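Local coordinates for putative tagatose-6-phosphate ketose/aldose isomerase (Escherichia coli, PDB 3C3J), which is of unconfirmed function but belongs to the SIS family, with two SIS domains, each built round a parallel alpha/beta sheet, at residues P87-V92 and S116-A121; I108-S113 and L136-N141. All blocks are in the same frame, centred on the assembly; numbering follows the deposited sequence.

Contact 1 of 2, residues P87-V92 and S116-A121; sequences PTTDLV and SPESVA
Glu118, near the start of helix 117-129, meets Thr88, Thr89 and Val92 on the short helix 88-93. Glu118 CB lies 3.8 Å from Thr88 OG1, the two side chains crossing at about a right angle, and also touches Val92 CG2. Beyond CB the chain swings CG beside its own backbone N (chi1 -59°) and bends at chi2, which brings the carboxylate back toward the first turn of its helix. There Glu118 OE1 accepts from Ser116 OG at 2.9 Å, the donor standing above the carboxylate plane. Glu118 OE2 rests 4.1 Å from Thr89 CG2, a methyl group. Ser116, the N-cap, takes a weak capping bond from Ser119 N on the same OG, so one hydroxyl ties both the helix start and the glutamate. One water links the hydroxyls across the helices, 2.7 Å from Thr88 OG1 and 2.7 Å from Ser119 OG, and donates to Ser116 OG. Further along, Val92 CG2 packs on Ala121 CB at 3.8 Å and against Glu118 O. No direct hydrogen bond spans the segments. Tyr291 of the second subunit packs on Val92 and His266 of that subunit on Glu118. The axes of helix segments 88-92 and 117-121 cross at 58°, 8.9 Å apart at their closest: two helices, each following a strand of the same parallel sheet, packed together in the three-layer alpha/beta fold of a SIS domain.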
loop_
_atom_site.group_PDB
_atom_site.type_symbol
_atom_site.label_atom_id
_atom_site.label_comp_id
_atom_site.label_asym_id
_atom_site.label_seq_id
_atom_site.Cartn_x
_atom_site.Cartn_y
_atom_site.Cartn_z
ATOM N N PRO A 87 -5.473 -5.771 5.440
ATOM C CA PRO A 87 -6.074 -6.801 4.589
ATOM C C PRO A 87 -6.156 -8.144 5.291
ATOM O O PRO A 87 -5.285 -8.470 6.104
ATOM C CB PRO A 87 -5.102 -6.905 3.412
ATOM C CG PRO A 87 -4.313 -5.653 3.425
ATOM C CD PRO A 87 -4.299 -5.135 4.820
ATOM N N THR A 88 -7.197 -8.919 5.012
ATOM C CA THR A 88 -7.306 -10.249 5.590
ATOM C C THR A 88 -6.122 -11.108 5.212
ATOM O O THR A 88 -5.738 -11.981 5.985
ATOM C CB THR A 88 -8.590 -10.992 5.203
ATOM O OG1 THR A 88 -8.665 -11.116 3.779
ATOM C CG2 THR A 88 -9.809 -10.240 5.746
ATOM N N THR A 89 -5.553 -10.867 4.036
ATOM C CA THR A 89 -4.406 -11.631 3.581
ATOM C C THR A 89 -3.189 -11.404 4.499
ATOM O O THR A 89 -2.431 -12.345 4.748
ATOM C CB THR A 89 -4.113 -11.309 2.082
ATOM O OG1 THR A 89 -4.184 -9.893 1.872
ATOM C CG2 THR A 89 -5.158 -11.990 1.168
ATOM N N ASP A 90 -3.031 -10.205 5.062
ATOM C CA ASP A 90 -1.964 -9.953 6.062
ATOM C C ASP A 90 -2.287 -10.490 7.459
ATOM O O ASP A 90 -1.381 -10.969 8.165
ATOM C CB ASP A 90 -1.644 -8.456 6.188
ATOM C CG ASP A 90 -0.993 -7.887 4.943
ATOM O OD1 ASP A 90 -0.397 -8.655 4.158
ATOM O OD2 ASP A 90 -1.077 -6.649 4.740
ATOM N N LEU A 91 -3.551 -10.409 7.867
ATOM C CA LEU A 91 -3.981 -10.985 9.145
ATOM C C LEU A 91 -3.738 -12.475 9.176
ATOM O O LEU A 91 -3.259 -12.999 10.186
ATOM C CB LEU A 91 -5.455 -10.681 9.438
ATOM C CG LEU A 91 -5.802 -9.225 9.775
ATOM C CD1 LEU A 91 -7.327 -9.064 10.135
ATOM C CD2 LEU A 91 -4.871 -8.678 10.856
ATOM N N VAL A 92 -4.003 -13.159 8.065
ATOM C CA VAL A 92 -3.911 -14.611 8.029
ATOM C C VAL A 92 -2.445 -15.089 8.024
ATOM O O VAL A 92 -2.117 -16.075 8.680
ATOM C CB VAL A 92 -4.700 -15.217 6.834
ATOM C CG1 VAL A 92 -4.401 -16.698 6.695
ATOM C CG2 VAL A 92 -6.201 -15.005 6.992
ATOM N N SER A 116 -14.918 -16.719 1.819
ATOM C CA SER A 116 -13.471 -16.661 1.562
ATOM C C SER A 116 -12.748 -17.294 2.759
ATOM O O SER A 116 -12.999 -16.879 3.903
ATOM C CB SER A 116 -13.028 -15.213 1.408
ATOM O OG SER A 116 -11.664 -15.047 1.741
ATOM N N PRO A 117 -11.899 -18.334 2.514
ATOM C CA PRO A 117 -11.200 -18.930 3.641
ATOM C C PRO A 117 -10.467 -17.888 4.492
ATOM O O PRO A 117 -10.414 -18.024 5.701
ATOM C CB PRO A 117 -10.199 -19.877 2.969
ATOM C CG PRO A 117 -10.850 -20.256 1.673
ATOM C CD PRO A 117 -11.551 -19.000 1.244
ATOM N N GLU A 118 -9.906 -16.860 3.863
ATOM C CA GLU A 118 -9.197 -15.819 4.604
ATOM C C GLU A 118 -10.127 -14.998 5.478
ATOM O O GLU A 118 -9.722 -14.556 6.555
ATOM C CB GLU A 118 -8.438 -14.897 3.663
ATOM C CG GLU A 118 -7.439 -15.650 2.833
ATOM C CD GLU A 118 -7.896 -15.836 1.406
ATOM O OE1 GLU A 118 -9.083 -16.226 1.127
ATOM O OE2 GLU A 118 -7.027 -15.583 0.569
ATOM N N SER A 119 -11.359 -14.780 5.024
ATOM C CA SER A 119 -12.330 -14.016 5.831
ATOM C C SER A 119 -12.613 -14.727 7.162
ATOM O O SER A 119 -12.542 -14.118 8.242
ATOM C CB SER A 119 -13.642 -13.780 5.052
ATOM O OG SER A 119 -13.401 -12.902 3.950
ATOM N N VAL A 120 -12.916 -16.011 7.082
ATOM C CA VAL A 120 -13.222 -16.810 8.258
ATOM C C VAL A 120 -11.984 -16.993 9.132
ATOM O O VAL A 120 -12.045 -16.874 10.354
ATOM C CB VAL A 120 -13.818 -18.185 7.837
ATOM C CG1 VAL A 120 -14.104 -19.032 9.063
ATOM C CG2 VAL A 120 -15.117 -17.972 7.007
ATOM N N ALA A 121 -10.855 -17.252 8.497
ATOM C CA ALA A 121 -9.580 -17.381 9.200
ATOM C C ALA A 121 -9.207 -16.098 9.954
ATOM O O ALA A 121 -8.766 -16.186 11.080
ATOM C CB ALA A 121 -8.487 -17.793 8.234
HETATM O O HOH W 1 -10.987 -12.241 2.879
#

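Contact 2 of 2, residues I108-S113 and L136-N141; sequences ISFGRS and LPITCN
Two neighbouring parallel strands, 105-111 and 133-139, pair here in the central sheet of a SIS domain, as the two strands of a beta-alpha-beta unit whose helix is 117-129. The strand segments run 18° from parallel. Ser109 O takes Ile138 N at 2.8 Å in a nearly straight bond (166°), and Ile138 O in turn accepts from Gly111 N at 3.2 Å. Ile108, Phe110 and Ile138 share one face: Ile138 CD1 reaches both neighbours on the other strand, Ile108 CG2 at 3.9 Å and Phe110 CE1 at 3.8 Å, its side chain alongside both and pointing the same way. Met179 of helix 174-187 covers Phe110 and Ile138 there, while Leu146 of helix 145-151 touches Ser109 and Pro137 on the other face. At the last bridge a side chain joins in: Thr139 OG1, turned anti to its own N (chi1 -176°), donates to Gly111 O at 2.7 Å. Past the strand ends, Cys140 N reaches that oxygen and Arg112 O only weakly. The Arg112 guanidinium turns to the backbone oxygen of Gly169. The two loops are joined by Asn141 ND2, which donates to Ser113 O at 2.8 Å in the carbonyl plane, on a lone pair.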
loop_
_atom_site.group_PDB
_atom_site.type_symbol
_atom_site.label_atom_id
_atom_site.label_comp_id
_atom_site.label_asym_id
_atom_site.label_seq_id
_atom_site.Cartn_x
_atom_site.Cartn_y
_atom_site.Cartn_z
ATOM N N ILE A 108 -14.037 -5.189 11.606
ATOM C CA ILE A 108 -15.043 -4.981 10.566
ATOM C C ILE A 108 -14.618 -5.813 9.346
ATOM O O ILE A 108 -13.618 -5.513 8.697
ATOM C CB ILE A 108 -15.187 -3.503 10.217
ATOM C CG1 ILE A 108 -15.557 -2.704 11.471
ATOM C CG2 ILE A 108 -16.273 -3.308 9.133
ATOM C CD1 ILE A 108 -15.196 -1.265 11.351
ATOM N N SER A 109 -15.326 -6.907 9.101
ATOM C CA SER A 109 -14.920 -7.881 8.078
ATOM C C SER A 109 -15.811 -7.685 6.858
ATOM O O SER A 109 -17.014 -7.864 6.944
ATOM C CB SER A 109 -15.074 -9.316 8.605
ATOM O OG SER A 109 -14.073 -9.672 9.567
ATOM N N PHE A 110 -15.218 -7.312 5.727
ATOM C CA PHE A 110 -15.906 -7.245 4.448
ATOM C C PHE A 110 -15.763 -8.551 3.677
ATOM O O PHE A 110 -14.669 -9.075 3.528
ATOM C CB PHE A 110 -15.314 -6.104 3.616
ATOM C CG PHE A 110 -15.478 -4.765 4.236
ATOM C CD1 PHE A 110 -16.720 -4.164 4.287
ATOM C CD2 PHE A 110 -14.387 -4.087 4.775
ATOM C CE1 PHE A 110 -16.886 -2.917 4.851
ATOM C CE2 PHE A 110 -14.552 -2.818 5.359
ATOM C CZ PHE A 110 -15.800 -2.240 5.400
ATOM N N GLY A 111 -16.865 -9.075 3.164
ATOM C CA GLY A 111 -16.803 -10.235 2.258
ATOM C C GLY A 111 -18.071 -10.354 1.443
ATOM O O GLY A 111 -19.180 -10.366 1.996
ATOM N N ARG A 112 -17.920 -10.409 0.132
ATOM C CA ARG A 112 -19.046 -10.597 -0.769
ATOM C C ARG A 112 -19.743 -11.935 -0.470
ATOM O O ARG A 112 -20.918 -11.951 -0.118
ATOM C CB ARG A 112 -18.584 -10.502 -2.225
ATOM C CG ARG A 112 -19.676 -10.894 -3.224
ATOM C CD ARG A 112 -19.249 -10.886 -4.660
ATOM N NE ARG A 112 -17.919 -11.419 -4.940
ATOM C CZ ARG A 112 -17.414 -11.528 -6.170
ATOM N NH1 ARG A 112 -18.150 -11.240 -7.235
ATOM N NH2 ARG A 112 -16.176 -11.965 -6.346
ATOM N N SER A 113 -19.014 -13.039 -0.544
ATOM C CA SER A 113 -19.592 -14.364 -0.270
ATOM C C SER A 113 -19.678 -14.713 1.202
ATOM O O SER A 113 -20.504 -15.523 1.592
ATOM C CB SER A 113 -18.782 -15.457 -0.975
ATOM O OG SER A 113 -17.543 -15.713 -0.315
ATOM N N LEU A 136 -18.087 -6.907 13.464
ATOM C CA LEU A 136 -19.147 -6.379 12.625
ATOM C C LEU A 136 -18.863 -6.774 11.173
ATOM O O LEU A 136 -18.294 -6.007 10.412
ATOM C CB LEU A 136 -19.235 -4.863 12.750
ATOM C CG LEU A 136 -20.493 -4.205 12.122
ATOM C CD1 LEU A 136 -21.565 -4.077 13.168
ATOM C CD2 LEU A 136 -20.156 -2.841 11.523
ATOM N N PRO A 137 -19.238 -7.998 10.789
ATOM C CA PRO A 137 -19.138 -8.319 9.370
ATOM C C PRO A 137 -20.128 -7.532 8.515
ATOM O O PRO A 137 -21.278 -7.310 8.920
ATOM C CB PRO A 137 -19.437 -9.816 9.314
ATOM C CG PRO A 137 -19.447 -10.266 10.748
ATOM C CD PRO A 137 -19.761 -9.117 11.583
ATOM N N ILE A 138 -19.653 -7.087 7.356
ATOM C CA ILE A 138 -20.481 -6.402 6.363
ATOM C C ILE A 138 -20.338 -7.261 5.120
ATOM O O ILE A 138 -19.250 -7.345 4.517
ATOM C CB ILE A 138 -20.020 -4.946 6.145
ATOM C CG1 ILE A 138 -20.129 -4.175 7.463
ATOM C CG2 ILE A 138 -20.831 -4.259 5.034
ATOM C CD1 ILE A 138 -19.684 -2.661 7.435
ATOM N N THR A 139 -21.428 -7.921 4.755
ATOM C CA THR A 139 -21.382 -9.032 3.811
ATOM C C THR A 139 -22.636 -9.113 2.910
ATOM O O THR A 139 -23.715 -8.657 3.280
ATOM C CB THR A 139 -21.141 -10.371 4.597
ATOM O OG1 THR A 139 -20.995 -11.467 3.693
ATOM C CG2 THR A 139 -22.283 -10.658 5.588
ATOM N N CYS A 140 -22.466 -9.710 1.732
ATOM C CA CYS A 140 -23.534 -9.793 0.728
ATOM C C CYS A 140 -24.248 -11.148 0.647
ATOM O O CYS A 140 -25.153 -11.302 -0.170
ATOM C CB CYS A 140 -22.989 -9.386 -0.661
ATOM S SG CYS A 140 -22.147 -7.764 -0.672
ATOM N N ASN A 141 -23.909 -12.096 1.526
ATOM C CA ASN A 141 -24.450 -13.453 1.487
ATOM C C ASN A 141 -24.994 -13.890 2.844
ATOM O O ASN A 141 -24.247 -14.130 3.797
ATOM C CB ASN A 141 -23.350 -14.421 1.005
ATOM C CG ASN A 141 -23.841 -15.845 0.790
ATOM O OD1 ASN A 141 -25.035 -16.091 0.643
ATOM N ND2 ASN A 141 -22.899 -16.790 0.710
#

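Contacts 1 and 2 lie about 12 Å apart, centre to centre, within the SIS domain that holds the sheet of strands 55-59, 82-85, 105-111, 133-139 and 159-160. Their segments alternate along the chain: 87-92, 108-113, 116-121, then 136-141. Helix 117-129 connects the two strands of contact 2 and supplies one side of contact 1, so the crossover helix of that beta-alpha-beta unit also packs on helix 88-93. The two contacts touch through Ser119 OG, 4.1 Å from Phe110 O, a packing contact only. Contact 1 reaches the second subunit from both of its helices, whereas no other protein chain touches contact 2, which lies in the interior of the domain.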